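Local structure of sensor protein kinase HptS (6LKI) at residues H15-K18 against Q19-F23. The protein is a sensor histidine kinase of a two-component system, whose extracellular domain, with two PAS-like modules, probably takes part in sensing sugar phosphate. Numbering follows the deposited sequence.
Sequences HTEK and QIQTF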
loop_
_atom_site.group_PDB
_atom_site.type_symbol
_atom_site.label_atom_id
_atom_site.label_comp_id
_atom_site.label_asym_id
_atom_site.label_seq_id
_atom_site.Cartn_x
_atom_site.Cartn_y
_atom_site.Cartn_z
ATOM N N HIS B 15 -29.070 -3.894 8.122
ATOM C CA HIS B 15 -28.982 -5.090 8.954
ATOM C C HIS B 15 -27.648 -5.804 8.766
ATOM O O HIS B 15 -27.052 -6.278 9.738
ATOM C CB HIS B 15 -30.148 -6.026 8.636
ATOM C CG HIS B 15 -30.259 -7.195 9.565
ATOM N ND1 HIS B 15 -30.715 -7.075 10.860
ATOM C CD2 HIS B 15 -29.987 -8.508 9.382
ATOM C CE1 HIS B 15 -30.713 -8.263 11.437
ATOM N NE2 HIS B 15 -30.277 -9.150 10.561
ATOM N N THR B 16 -27.161 -5.883 7.524
ATOM C CA THR B 16 -25.910 -6.587 7.262
ATOM C C THR B 16 -24.735 -5.907 7.954
ATOM O O THR B 16 -23.869 -6.577 8.528
ATOM C CB THR B 16 -25.665 -6.680 5.756
ATOM O OG1 THR B 16 -26.700 -7.464 5.149
ATOM C CG2 THR B 16 -24.313 -7.322 5.465
ATOM N N GLU B 17 -24.691 -4.573 7.917
ATOM C CA GLU B 17 -23.596 -3.855 8.561
ATOM C C GLU B 17 -23.616 -4.056 10.072
ATOM O O GLU B 17 -22.559 -4.152 10.706
ATOM C CB GLU B 17 -23.667 -2.368 8.215
ATOM C CG GLU B 17 -22.329 -1.656 8.313
ATOM C CD GLU B 17 -22.060 -1.110 9.701
ATOM O OE1 GLU B 17 -23.012 -1.032 10.506
ATOM O OE2 GLU B 17 -20.898 -0.754 9.986
ATOM N N LYS B 18 -24.812 -4.119 10.665
ATOM C CA LYS B 18 -24.930 -4.412 12.091
ATOM C C LYS B 18 -24.354 -5.784 12.414
ATOM O O LYS B 18 -23.612 -5.945 13.392
ATOM C CB LYS B 18 -26.401 -4.319 12.514
ATOM C CG LYS B 18 -26.731 -4.766 13.942
ATOM C CD LYS B 18 -27.091 -6.253 14.026
ATOM C CE LYS B 18 -26.607 -6.851 15.330
ATOM N NZ LYS B 18 -26.568 -8.338 15.313
ATOM N N GLN B 19 -24.694 -6.789 11.603
ATOM C CA GLN B 19 -24.202 -8.139 11.849
ATOM C C GLN B 19 -22.686 -8.209 11.752
ATOM O O GLN B 19 -22.052 -8.978 12.484
ATOM C CB GLN B 19 -24.848 -9.119 10.868
ATOM C CG GLN B 19 -26.365 -9.122 10.927
ATOM C CD GLN B 19 -26.939 -10.509 11.127
ATOM O OE1 GLN B 19 -26.371 -11.500 10.667
ATOM N NE2 GLN B 19 -28.066 -10.588 11.823
ATOM N N ILE B 20 -22.086 -7.411 10.865
ATOM C CA ILE B 20 -20.628 -7.365 10.775
ATOM C C ILE B 20 -20.038 -6.794 12.059
ATOM O O ILE B 20 -19.100 -7.354 12.637
ATOM C CB ILE B 20 -20.187 -6.552 9.545
ATOM C CG1 ILE B 20 -20.595 -7.270 8.256
ATOM C CG2 ILE B 20 -18.686 -6.311 9.580
ATOM C CD1 ILE B 20 -20.314 -6.474 6.997
ATOM N N GLN B 21 -20.590 -5.674 12.531
ATOM C CA GLN B 21 -20.058 -5.036 13.731
ATOM C C GLN B 21 -20.208 -5.934 14.953
ATOM O O GLN B 21 -19.303 -6.007 15.794
ATOM C CB GLN B 21 -20.750 -3.692 13.962
ATOM C CG GLN B 21 -20.563 -2.690 12.830
ATOM C CD GLN B 21 -19.132 -2.194 12.707
ATOM O OE1 GLN B 21 -18.307 -2.405 13.597
ATOM N NE2 GLN B 21 -18.832 -1.524 11.601
ATOM N N THR B 22 -21.342 -6.611 15.042
ATOM C CA THR B 22 -21.581 -7.525 16.128
ATOM C C THR B 22 -20.619 -8.671 16.078
ATOM O O THR B 22 -20.135 -9.084 17.068
ATOM C CB THR B 22 -23.000 -8.087 16.093
ATOM O OG1 THR B 22 -23.937 -7.054 16.229
ATOM C CG2 THR B 22 -23.220 -9.062 17.188
ATOM N N PHE B 23 -20.364 -9.173 14.896
ATOM C CA PHE B 23 -19.373 -10.205 14.691
ATOM C C PHE B 23 -18.015 -9.778 15.239
ATOM O O PHE B 23 -17.393 -10.492 15.940
ATOM C CB PHE B 23 -19.304 -10.586 13.213
ATOM C CG PHE B 23 -18.129 -11.448 12.849
ATOM C CD1 PHE B 23 -18.235 -12.791 12.851
ATOM C CD2 PHE B 23 -16.936 -10.895 12.488
ATOM C CE1 PHE B 23 -17.172 -13.578 12.514
ATOM C CE2 PHE B 23 -15.868 -11.659 12.146
ATOM C CZ PHE B 23 -15.981 -13.009 12.176
#
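Two turns in the middle of the long N-terminal helix 2-31, which runs past both antiparallel sheets of the sensor domain, show how i to i+4 spacing on an alpha-helix brings E17 beside Q21 and H15 beside Q19. The helical ladder provides the frame: Q19 N, I20 N, Q21 N and T22 N donate in turn to the carbonyl oxygens of H15, T16, E17 and K18, with T22 N lying 2.9 Å from K18 O.

On one flank, E17 and Q21 bridge successive turns by a side-chain hydrogen bond. Q21 NE2 donates to E17 OE2 at 2.7 Å, and the bond is fairly straight, with an N-H...O angle of 164°. The donor's partner lies close to the Q21 amide plane, whereas OE2 is approached from above its carboxylate, the two flat groups being turned 46° against each other. E17 reaches forward because CG stands anti to the backbone N (chi1 -155°) and the chain then bends at chi2. The other end of the same amide, Q21 OE1, is hydrogen-bonded to H89 of strand 84-92, which gives the amide a partner at each end.

H15 and Q19 meet through a softer contact. Q19 CG sits over one face of the imidazole, 4.2 Å from the ring centroid, as a CH-pi contact. T16 and I20 lie on the buried side, their CG2 and CD1 methyl carbons 4.4 Å apart; I20 continues onto F86, S87 and H89 of strand 84-92.

The helix thus meets strand 84-92 both by the apolar contact of I20 and by the hydrogen bond from Q21 OE1 to H89, while the two bonds at the ends of the Q21 amide fix its orientation, and the one to OE2 would probably favour a charged E17.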